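Local coordinates for UPF0311 protein RPA1785 (Rhodopseudomonas palustris, PDB 3C5O) that is of unknown function but folds as a closed antiparallel beta-barrel of the UPF0311 (DUF3237) family and assembles from several copies of the chain, at residues Y11-T16 and G41-E46; V83-N88 and R120-H125. All coordinates share one frame; numbering follows the deposited sequence. Where two conformers were deposited one is given.

Contact 1: Y11-T16 and G41-E46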
ATOM      1  N   TYR B  11      16.209  17.593 -13.699  1.00 62.63           N
ATOM      2  CA  TYR B  11      15.499  18.373 -12.699  1.00 60.15           C
ATOM      3  C   TYR B  11      14.310  19.041 -13.344  1.00 59.88           C
ATOM      4  O   TYR B  11      14.449  19.658 -14.405  1.00 62.81           O
ATOM      5  CB  TYR B  11      16.416  19.430 -12.079  1.00 61.47           C
ATOM      6  CG  TYR B  11      15.656  20.473 -11.293  1.00 59.19           C
ATOM      7  CD1 TYR B  11      15.190  20.193 -10.014  1.00 54.66           C
ATOM      8  CD2 TYR B  11      15.390  21.730 -11.844  1.00 60.19           C
ATOM      9  CE1 TYR B  11      14.477  21.129  -9.286  1.00 54.87           C
ATOM     10  CE2 TYR B  11      14.667  22.676 -11.137  1.00 60.22           C
ATOM     11  CZ  TYR B  11      14.213  22.366  -9.855  1.00 58.24           C
ATOM     12  OH  TYR B  11      13.508  23.307  -9.140  1.00 58.89           O
ATOM     13  N   VAL B  12      13.135  18.913 -12.733  1.00 57.11           N
ATOM     14  CA  VAL B  12      11.942  19.531 -13.301  1.00 56.10           C
ATOM     15  C   VAL B  12      11.330  20.619 -12.409  1.00 54.99           C
ATOM     16  O   VAL B  12      10.955  21.669 -12.902  1.00 56.13           O
ATOM     17  CB  VAL B  12      10.851  18.492 -13.746  1.00 55.54           C
ATOM     18  CG1 VAL B  12      11.277  17.775 -15.008  1.00 56.97           C
ATOM     19  CG2 VAL B  12      10.541  17.490 -12.631  1.00 50.82           C
ATOM     20  N   PHE B  13      11.192  20.380 -11.113  1.00 52.67           N
ATOM     21  CA  PHE B  13      10.612  21.429 -10.264  1.00 52.11           C
ATOM     22  C   PHE B  13      10.871  21.186  -8.814  1.00 51.15           C
ATOM     23  O   PHE B  13      11.279  20.089  -8.436  1.00 50.06           O
ATOM     24  CB  PHE B  13       9.090  21.629 -10.528  1.00 51.63           C
ATOM     25  CG  PHE B  13       8.266  20.365 -10.446  1.00 49.10           C
ATOM     26  CD1 PHE B  13       7.909  19.680 -11.608  1.00 50.23           C
ATOM     27  CD2 PHE B  13       7.825  19.876  -9.219  1.00 47.70           C
ATOM     28  CE1 PHE B  13       7.161  18.530 -11.543  1.00 49.38           C
ATOM     29  CE2 PHE B  13       7.059  18.714  -9.146  1.00 46.32           C
ATOM     30  CZ  PHE B  13       6.726  18.043 -10.312  1.00 47.10           C
ATOM     31  N   THR B  14      10.626  22.213  -8.004  1.00 51.97           N
ATOM     32  CA  THR B  14      10.783  22.128  -6.555  1.00 51.33           C
ATOM     33  C   THR B  14       9.433  22.297  -5.831  1.00 50.82           C
ATOM     34  O   THR B  14       8.645  23.199  -6.162  1.00 50.44           O
ATOM     35  CB  THR B  14      11.827  23.134  -6.060  1.00 53.54           C
ATOM     36  OG1 THR B  14      13.074  22.862  -6.710  1.00 55.11           O
ATOM     37  CG2 THR B  14      12.037  23.022  -4.554  1.00 50.91           C
ATOM     38  N   ILE B  15       9.160  21.371  -4.900  1.00 49.13           N
ATOM     39  CA  ILE B  15       8.023  21.455  -3.962  1.00 48.89           C
ATOM     40  C   ILE B  15       8.543  21.880  -2.595  1.00 49.80           C
ATOM     41  O   ILE B  15       9.423  21.217  -2.019  1.00 49.35           O
ATOM     42  CB  ILE B  15       7.303  20.084  -3.753  1.00 47.65           C
ATOM     43  CG1 ILE B  15       6.752  19.533  -5.079  1.00 48.11           C
ATOM     44  CG2 ILE B  15       6.177  20.212  -2.719  1.00 46.34           C
ATOM     45  CD1 ILE B  15       6.185  18.110  -4.950  1.00 44.65           C
ATOM     46  N   THR B  16       8.017  22.990  -2.092  1.00 50.98           N
ATOM     47  CA  THR B  16       8.332  23.458  -0.762  1.00 52.70           C
ATOM     48  C   THR B  16       7.097  23.222   0.102  1.00 52.36           C
ATOM     49  O   THR B  16       6.080  23.866  -0.105  1.00 53.92           O
ATOM     50  CB  THR B  16       8.686  24.957  -0.782  1.00 54.96           C
ATOM     51  OG1 THR B  16       9.832  25.166  -1.611  1.00 57.90           O
ATOM     52  CG2 THR B  16       8.995  25.477   0.610  1.00 55.83           C
ATOM     53  N   GLY B  41       2.480  25.565   1.125  1.00 51.73           N
ATOM     54  CA  GLY B  41       3.707  25.518   0.363  1.00 52.27           C
ATOM     55  C   GLY B  41       3.529  25.967  -1.070  1.00 54.29           C
ATOM     56  O   GLY B  41       2.482  26.522  -1.444  1.00 55.26           O
ATOM     57  N   GLU B  42       4.548  25.712  -1.884  1.00 54.84           N
ATOM     58  CA  GLU B  42       4.610  26.231  -3.243  1.00 57.32           C
ATOM     59  C   GLU B  42       5.245  25.183  -4.120  1.00 55.36           C
ATOM     60  O   GLU B  42       6.070  24.399  -3.661  1.00 54.17           O
ATOM     61  CB  GLU B  42       5.495  27.478  -3.291  1.00 60.90           C
ATOM     62  CG  GLU B  42       5.125  28.573  -2.303  1.00 68.86           C
ATOM     63  CD  GLU B  42       4.565  29.819  -3.011  1.00 80.55           C
ATOM     64  OE1 GLU B  42       5.230  30.354  -3.952  1.00 86.04           O
ATOM     65  OE2 GLU B  42       3.455  30.278  -2.625  1.00 84.39           O
ATOM     66  N   VAL B  43       4.869  25.181  -5.387  1.00 55.44           N
ATOM     67  CA  VAL B  43       5.517  24.345  -6.381  1.00 54.48           C
ATOM     68  C   VAL B  43       6.057  25.230  -7.486  1.00 57.81           C
ATOM     69  O   VAL B  43       5.355  26.116  -7.983  1.00 59.45           O
ATOM     70  CB  VAL B  43       4.541  23.320  -6.954  1.00 52.99           C
ATOM     71  CG1 VAL B  43       5.180  22.528  -8.055  1.00 49.97           C
ATOM     72  CG2 VAL B  43       4.071  22.390  -5.831  1.00 50.20           C
ATOM     73  N   LYS B  44       7.319  25.029  -7.857  1.00 58.90           N
ATOM     74  CA  LYS B  44       7.914  25.882  -8.878  1.00 62.25           C
ATOM     75  C   LYS B  44       9.011  25.213  -9.694  1.00 62.58           C
ATOM     76  O   LYS B  44       9.895  24.519  -9.176  1.00 60.61           O
ATOM     77  CB  LYS B  44       8.405  27.213  -8.291  1.00 63.88           C
ATOM     78  CG  LYS B  44       8.466  28.313  -9.344  1.00 68.70           C
ATOM     79  CD  LYS B  44       9.006  29.630  -8.808  1.00 72.03           C
ATOM     80  CE  LYS B  44       9.417  30.549  -9.965  1.00 79.22           C
ATOM     81  NZ  LYS B  44       9.879  31.892  -9.510  1.00 84.07           N
ATOM     82  N   GLY B  45       8.910  25.444 -10.993  1.00 64.69           N
ATOM     83  CA  GLY B  45       9.856  24.979 -11.991  1.00 67.42           C
ATOM     84  C   GLY B  45       9.479  25.696 -13.266  1.00 70.78           C
ATOM     85  O   GLY B  45       8.696  26.646 -13.220  1.00 71.48           O
ATOM     86  N   GLU B  46      10.040  25.261 -14.396  1.00 73.45           N
ATOM     87  CA  GLU B  46       9.667  25.804 -15.716  1.00 76.68           C
ATOM     88  C   GLU B  46       8.319  25.239 -16.115  1.00 74.95           C
ATOM     89  O   GLU B  46       8.137  24.023 -16.159  1.00 73.31           O
ATOM     90  CB  GLU B  46      10.668  25.406 -16.801  1.00 79.23           C
ATOM     91  CG  GLU B  46      12.046  25.990 -16.684  1.00 84.99           C
ATOM     92  CD  GLU B  46      12.774  25.970 -18.021  1.00 93.39           C
ATOM     93  OE1 GLU B  46      12.133  25.612 -19.045  1.00 95.36           O
ATOM     94  OE2 GLU B  46      13.982  26.322 -18.048  1.00 97.45           O
TER
HETATM   95  O   HOH W   1      12.146  26.317  -8.383  1.00 65.51           O
HETATM   96  O   HOH W   2      12.401  23.922 -13.792  1.00 55.58           O
HETATM   97  O   HOH W   3       9.321  21.876 -15.013  1.00 59.86           O
HETATM   98  O   HOH W   4       9.215  25.246  -4.321  1.00 52.34           O
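Val43 packs against both Phe13 and Ile15, its two methyls divided between them. CG1, anti to the backbone N (chi1 176°), reaches the phenyl ring obliquely, 3.9 Å from Phe13 CD2. CG2, beside the backbone N, lies 4.0 Å from Ile15 CG1, the two aliphatic chains running side by side and pointing the same way. A beta-branched valine suits this place, having a methyl for each neighbour. Phe13 takes the crowded position between its own backbone N and carbonyl carbon (chi1 53°), which carries the ring away from strand 41-45 towards Trp130 and Leu131, while its CB stays 3.3 Å from Lys44 O. Gly45 lies beside it; a side chain on that residue would run into Phe13 CB and Val12 O.

On the face of Thr14, Thr16, Glu42 and Lys44 the groups are polar and nearer solvent. The edge of the Tyr11 ring meets Thr14 OG1 in plane, and that hydroxyl is also hydrogen-bonded to Asp150. The strands are tied at Thr14 and Lys44 by a pair of backbone bonds: Thr14 N to Lys44 O is 2.7 Å and nearly straight (176°), and Lys44 N returns to Thr14 O. Thr16 and Glu42 exchange a second pair. Beyond Gly45, one water bridges Val12 O to Glu46 N and another links Val12 O to Glu46 O.

Val12 and Phe13 both face Val151 in a classic beta bulge on the other side of the 11-16 strand. The whole is the open-ended half of a long antiparallel hairpin, strands 9-27 and 32-45, with apolar residues on one face and polar ones on the other, as expected in the wall of a beta-barrel.

Contact 2: V83-N88 and R120-H125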
ATOM      1  N   VAL B  83      -5.341  20.364 -10.297  1.00 50.86           N
ATOM      2  CA  VAL B  83      -5.175  19.854  -8.947  1.00 48.71           C
ATOM      3  C   VAL B  83      -4.376  18.583  -9.079  1.00 47.16           C
ATOM      4  O   VAL B  83      -4.750  17.693  -9.821  1.00 46.77           O
ATOM      5  CB  VAL B  83      -6.536  19.593  -8.260  1.00 49.12           C
ATOM      6  CG1 VAL B  83      -6.354  18.929  -6.912  1.00 46.45           C
ATOM      7  CG2 VAL B  83      -7.291  20.918  -8.112  1.00 50.21           C
ATOM      8  N   VAL B  84      -3.254  18.529  -8.376  1.00 47.43           N
ATOM      9  CA  VAL B  84      -2.332  17.391  -8.423  1.00 47.29           C
ATOM     10  C   VAL B  84      -2.209  16.798  -7.040  1.00 47.39           C
ATOM     11  O   VAL B  84      -1.792  17.470  -6.090  1.00 47.66           O
ATOM     12  CB  VAL B  84      -0.904  17.776  -8.950  1.00 47.37           C
ATOM     13  CG1 VAL B  84      -0.059  16.523  -9.163  1.00 44.19           C
ATOM     14  CG2 VAL B  84      -0.997  18.577 -10.288  1.00 47.20           C
ATOM     15  N   TYR B  85      -2.609  15.534  -6.934  1.00 48.02           N
ATOM     16  CA  TYR B  85      -2.436  14.739  -5.717  1.00 46.28           C
ATOM     17  C   TYR B  85      -1.014  14.157  -5.659  1.00 45.33           C
ATOM     18  O   TYR B  85      -0.523  13.591  -6.639  1.00 46.02           O
ATOM     19  CB  TYR B  85      -3.525  13.666  -5.697  1.00 47.38           C
ATOM     20  CG  TYR B  85      -3.286  12.500  -4.758  1.00 48.50           C
ATOM     21  CD1 TYR B  85      -3.084  12.698  -3.389  1.00 50.43           C
ATOM     22  CD2 TYR B  85      -3.300  11.193  -5.242  1.00 48.40           C
ATOM     23  CE1 TYR B  85      -2.837  11.620  -2.537  1.00 49.81           C
ATOM     24  CE2 TYR B  85      -3.084  10.131  -4.409  1.00 50.16           C
ATOM     25  CZ  TYR B  85      -2.851  10.336  -3.065  1.00 49.57           C
ATOM     26  OH  TYR B  85      -2.649   9.232  -2.258  1.00 49.29           O
ATOM     27  N   VAL B  86      -0.339  14.362  -4.531  1.00 44.13           N
ATOM     28  CA  VAL B  86       1.038  13.910  -4.322  1.00 43.83           C
ATOM     29  C   VAL B  86       1.105  12.826  -3.256  1.00 43.89           C
ATOM     30  O   VAL B  86       0.580  12.975  -2.165  1.00 43.25           O
ATOM     31  CB  VAL B  86       2.005  15.039  -3.910  1.00 43.32           C
ATOM     32  CG1 VAL B  86       3.469  14.529  -3.888  1.00 42.12           C
ATOM     33  CG2 VAL B  86       1.872  16.252  -4.835  1.00 42.17           C
ATOM     34  N   GLU B  87       1.745  11.733  -3.612  1.00 45.25           N
ATOM     35  CA  GLU B  87       2.105  10.699  -2.676  1.00 47.27           C
ATOM     36  C   GLU B  87       3.634  10.692  -2.676  1.00 47.08           C
ATOM     37  O   GLU B  87       4.222  10.303  -3.669  1.00 47.98           O
ATOM     38  CB  GLU B  87       1.588   9.389  -3.223  1.00 48.98           C
ATOM     39  CG  GLU B  87       1.001   8.443  -2.252  1.00 55.76           C
ATOM     40  CD  GLU B  87       0.289   7.298  -2.958  1.00 65.31           C
ATOM     41  OE1 GLU B  87       0.994   6.354  -3.403  1.00 69.54           O
ATOM     42  OE2 GLU B  87      -0.965   7.344  -3.068  1.00 68.30           O
ATOM     43  N   ASN B  88       4.272  11.124  -1.583  1.00 46.12           N
ATOM     44  CA  ASN B  88       5.741  11.242  -1.530  1.00 47.51           C
ATOM     45  C   ASN B  88       6.369  10.258  -0.509  1.00 47.60           C
ATOM     46  O   ASN B  88       6.236  10.430   0.714  1.00 47.16           O
ATOM     47  CB  ASN B  88       6.098  12.689  -1.206  1.00 48.03           C
ATOM     48  CG  ASN B  88       7.550  13.046  -1.507  1.00 51.99           C
ATOM     49  OD1 ASN B  88       8.218  12.436  -2.342  1.00 52.83           O
ATOM     50  ND2 ASN B  88       8.038  14.079  -0.809  1.00 54.45           N
ATOM     51  N   ARG B 120       4.972  10.477  -6.485  0.60 45.74           N
ATOM     52  CA  ARG B 120       4.028   9.981  -7.474  0.60 46.56           C
ATOM     53  C   ARG B 120       2.821  10.927  -7.558  0.60 45.91           C
ATOM     54  O   ARG B 120       2.209  11.268  -6.547  0.60 45.21           O
ATOM     55  CB  ARG B 120       3.580   8.554  -7.113  0.60 46.99           C
ATOM     56  CG  ARG B 120       2.986   7.784  -8.293  0.60 49.96           C
ATOM     57  CD  ARG B 120       2.287   6.512  -7.866  0.60 51.08           C
ATOM     58  NE  ARG B 120       1.202   6.843  -6.963  0.60 53.47           N
ATOM     59  CZ  ARG B 120      -0.061   7.037  -7.321  0.60 52.85           C
ATOM     60  NH1 ARG B 120      -0.945   7.353  -6.393  0.60 52.49           N
ATOM     61  NH2 ARG B 120      -0.438   6.895  -8.578  0.60 52.20           N
ATOM     62  N   PHE B 121       2.486  11.343  -8.777  1.00 47.11           N
ATOM     63  CA  PHE B 121       1.448  12.340  -9.023  1.00 46.67           C
ATOM     64  C   PHE B 121       0.232  11.748  -9.699  1.00 47.55           C
ATOM     65  O   PHE B 121       0.353  10.811 -10.500  1.00 49.06           O
ATOM     66  CB  PHE B 121       2.022  13.476  -9.882  1.00 47.86           C
ATOM     67  CG  PHE B 121       3.293  14.051  -9.329  1.00 46.49           C
ATOM     68  CD1 PHE B 121       3.259  14.872  -8.216  1.00 44.06           C
ATOM     69  CD2 PHE B 121       4.519  13.743  -9.913  1.00 46.36           C
ATOM     70  CE1 PHE B 121       4.439  15.381  -7.671  1.00 45.78           C
ATOM     71  CE2 PHE B 121       5.716  14.264  -9.403  1.00 47.45           C
ATOM     72  CZ  PHE B 121       5.673  15.078  -8.273  1.00 47.61           C
ATOM     73  N   GLU B 122      -0.921  12.272  -9.361  1.00 46.66           N
ATOM     74  CA  GLU B 122      -2.146  11.976 -10.056  1.00 47.91           C
ATOM     75  C   GLU B 122      -2.842  13.263 -10.376  1.00 46.97           C
ATOM     76  O   GLU B 122      -3.091  14.054  -9.503  1.00 46.38           O
ATOM     77  CB  GLU B 122      -3.071  11.147  -9.188  1.00 47.45           C
ATOM     78  CG  GLU B 122      -2.671   9.734  -8.973  1.00 50.74           C
ATOM     79  CD  GLU B 122      -3.697   8.958  -8.175  1.00 51.74           C
ATOM     80  OE1 GLU B 122      -4.747   9.505  -7.871  1.00 58.68           O
ATOM     81  OE2 GLU B 122      -3.473   7.800  -7.867  1.00 57.96           O
ATOM     82  N   THR B 123      -3.165  13.445 -11.645  1.00 47.79           N
ATOM     83  CA  THR B 123      -3.935  14.588 -12.107  1.00 48.25           C
ATOM     84  C   THR B 123      -4.738  14.354 -13.372  1.00 49.22           C
ATOM     85  O   THR B 123      -4.364  13.609 -14.222  1.00 49.44           O
ATOM     86  CB  THR B 123      -3.064  15.798 -12.287  1.00 48.76           C
ATOM     87  OG1 THR B 123      -3.861  16.934 -12.527  1.00 53.29           O
ATOM     88  CG2 THR B 123      -2.151  15.608 -13.374  1.00 48.97           C
ATOM     89  N   GLY B 124      -5.863  15.024 -13.476  1.00 50.65           N
ATOM     90  CA  GLY B 124      -6.693  14.922 -14.649  1.00 52.58           C
ATOM     91  C   GLY B 124      -6.390  15.962 -15.698  1.00 54.72           C
ATOM     92  O   GLY B 124      -6.659  15.790 -16.854  1.00 55.44           O
ATOM     93  N   HIS B 125      -5.810  17.050 -15.263  1.00 54.39           N
ATOM     94  CA  HIS B 125      -5.525  18.212 -16.136  1.00 56.26           C
ATOM     95  C   HIS B 125      -4.680  17.810 -17.343  1.00 57.33           C
ATOM     96  O   HIS B 125      -3.640  17.172 -17.177  1.00 56.35           O
ATOM     97  CB  HIS B 125      -4.811  19.334 -15.388  1.00 55.18           C
ATOM     98  CG  HIS B 125      -4.948  20.681 -16.057  1.00 57.55           C
ATOM     99  ND1 HIS B 125      -4.305  21.003 -17.237  1.00 57.22           N
ATOM    100  CD2 HIS B 125      -5.661  21.781 -15.709  1.00 56.67           C
ATOM    101  CE1 HIS B 125      -4.623  22.235 -17.588  1.00 57.75           C
ATOM    102  NE2 HIS B 125      -5.420  22.738 -16.663  1.00 56.74           N
TER
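Glu87 and Arg120 lie side by side across neighbouring antiparallel strands of the beta-barrel, joined, in one of the two conformers modelled for the arginine, by a weak, long salt bridge of 3.3 Å from Arg120 NH1 to Glu87 OE2. Their planes are turned 52° apart, with the carboxylate at the guanidinium edge. Beneath them the backbones exchange a pair of hydrogen bonds, and Tyr85 and Glu122 do the same two residues along. The arginine, anti at its first two torsions, bends at chi3 (60°), which brings its guanidinium nearer strand 83-88 and beside both acids. There NH1 and NH2 grip one oxygen, Glu122 OE2, end-on; the NH1 bond is 3.0 Å and comes from above the carboxylate plane, while NH2 meets the anti lone pair of that oxygen. In this conformer one long cation thus serves two acids, and probably eases the repulsion between them.

The other oxygen, Glu122 OE1, sits at the edge of the Tyr85 ring, 3.4 Å from Tyr85 CD2, and forms a salt bridge with Arg33 of the third subunit. A glutamine in place of Glu122 would probably weaken the hold on Arg120 and leave Arg33 of the third subunit without its charged mate. Tyr85 also meets Phe59 of the third subunit, so this face belongs to a subunit interface.

The opposite face of the sheet is apolar. Phe121 CB rests 3.8 Å from Val84 CG1, and the ring turns its edge to Val86, with Phe121 CD1 3.9 Å from Val86 CG2; Phe136 meets the same ring edge-to-face. Farther along, a threonine side chain adds a bond: with its hydroxyl anti to the backbone N (chi1 -171°), Thr123 OG1 donates to Val83 O over 2.9 Å, from above the carbonyl plane.

Contacts 1 and 2 belong to the same closed sheet, their centres 14 Å apart, and follow one another along the chain. They meet through the barrel interior: Phe13 CZ of contact 1 lies 3.7 Å from Phe121 CZ of contact 2, and Ile15 CD1 comes within 4.2 Å of Phe121 CE1. Strand 68-78 adds further packing between them, since Phe76 touches Val43 as well as Val84 and Val86, and Tyr74 touches both Ile15 and Val86; Leu131 likewise touches Phe13 and Phe121. Contact 2 meets the third subunit through its Tyr85 and Glu122 face, whereas at contact 1 Tyr11 packs on Pro5 of the second subunit.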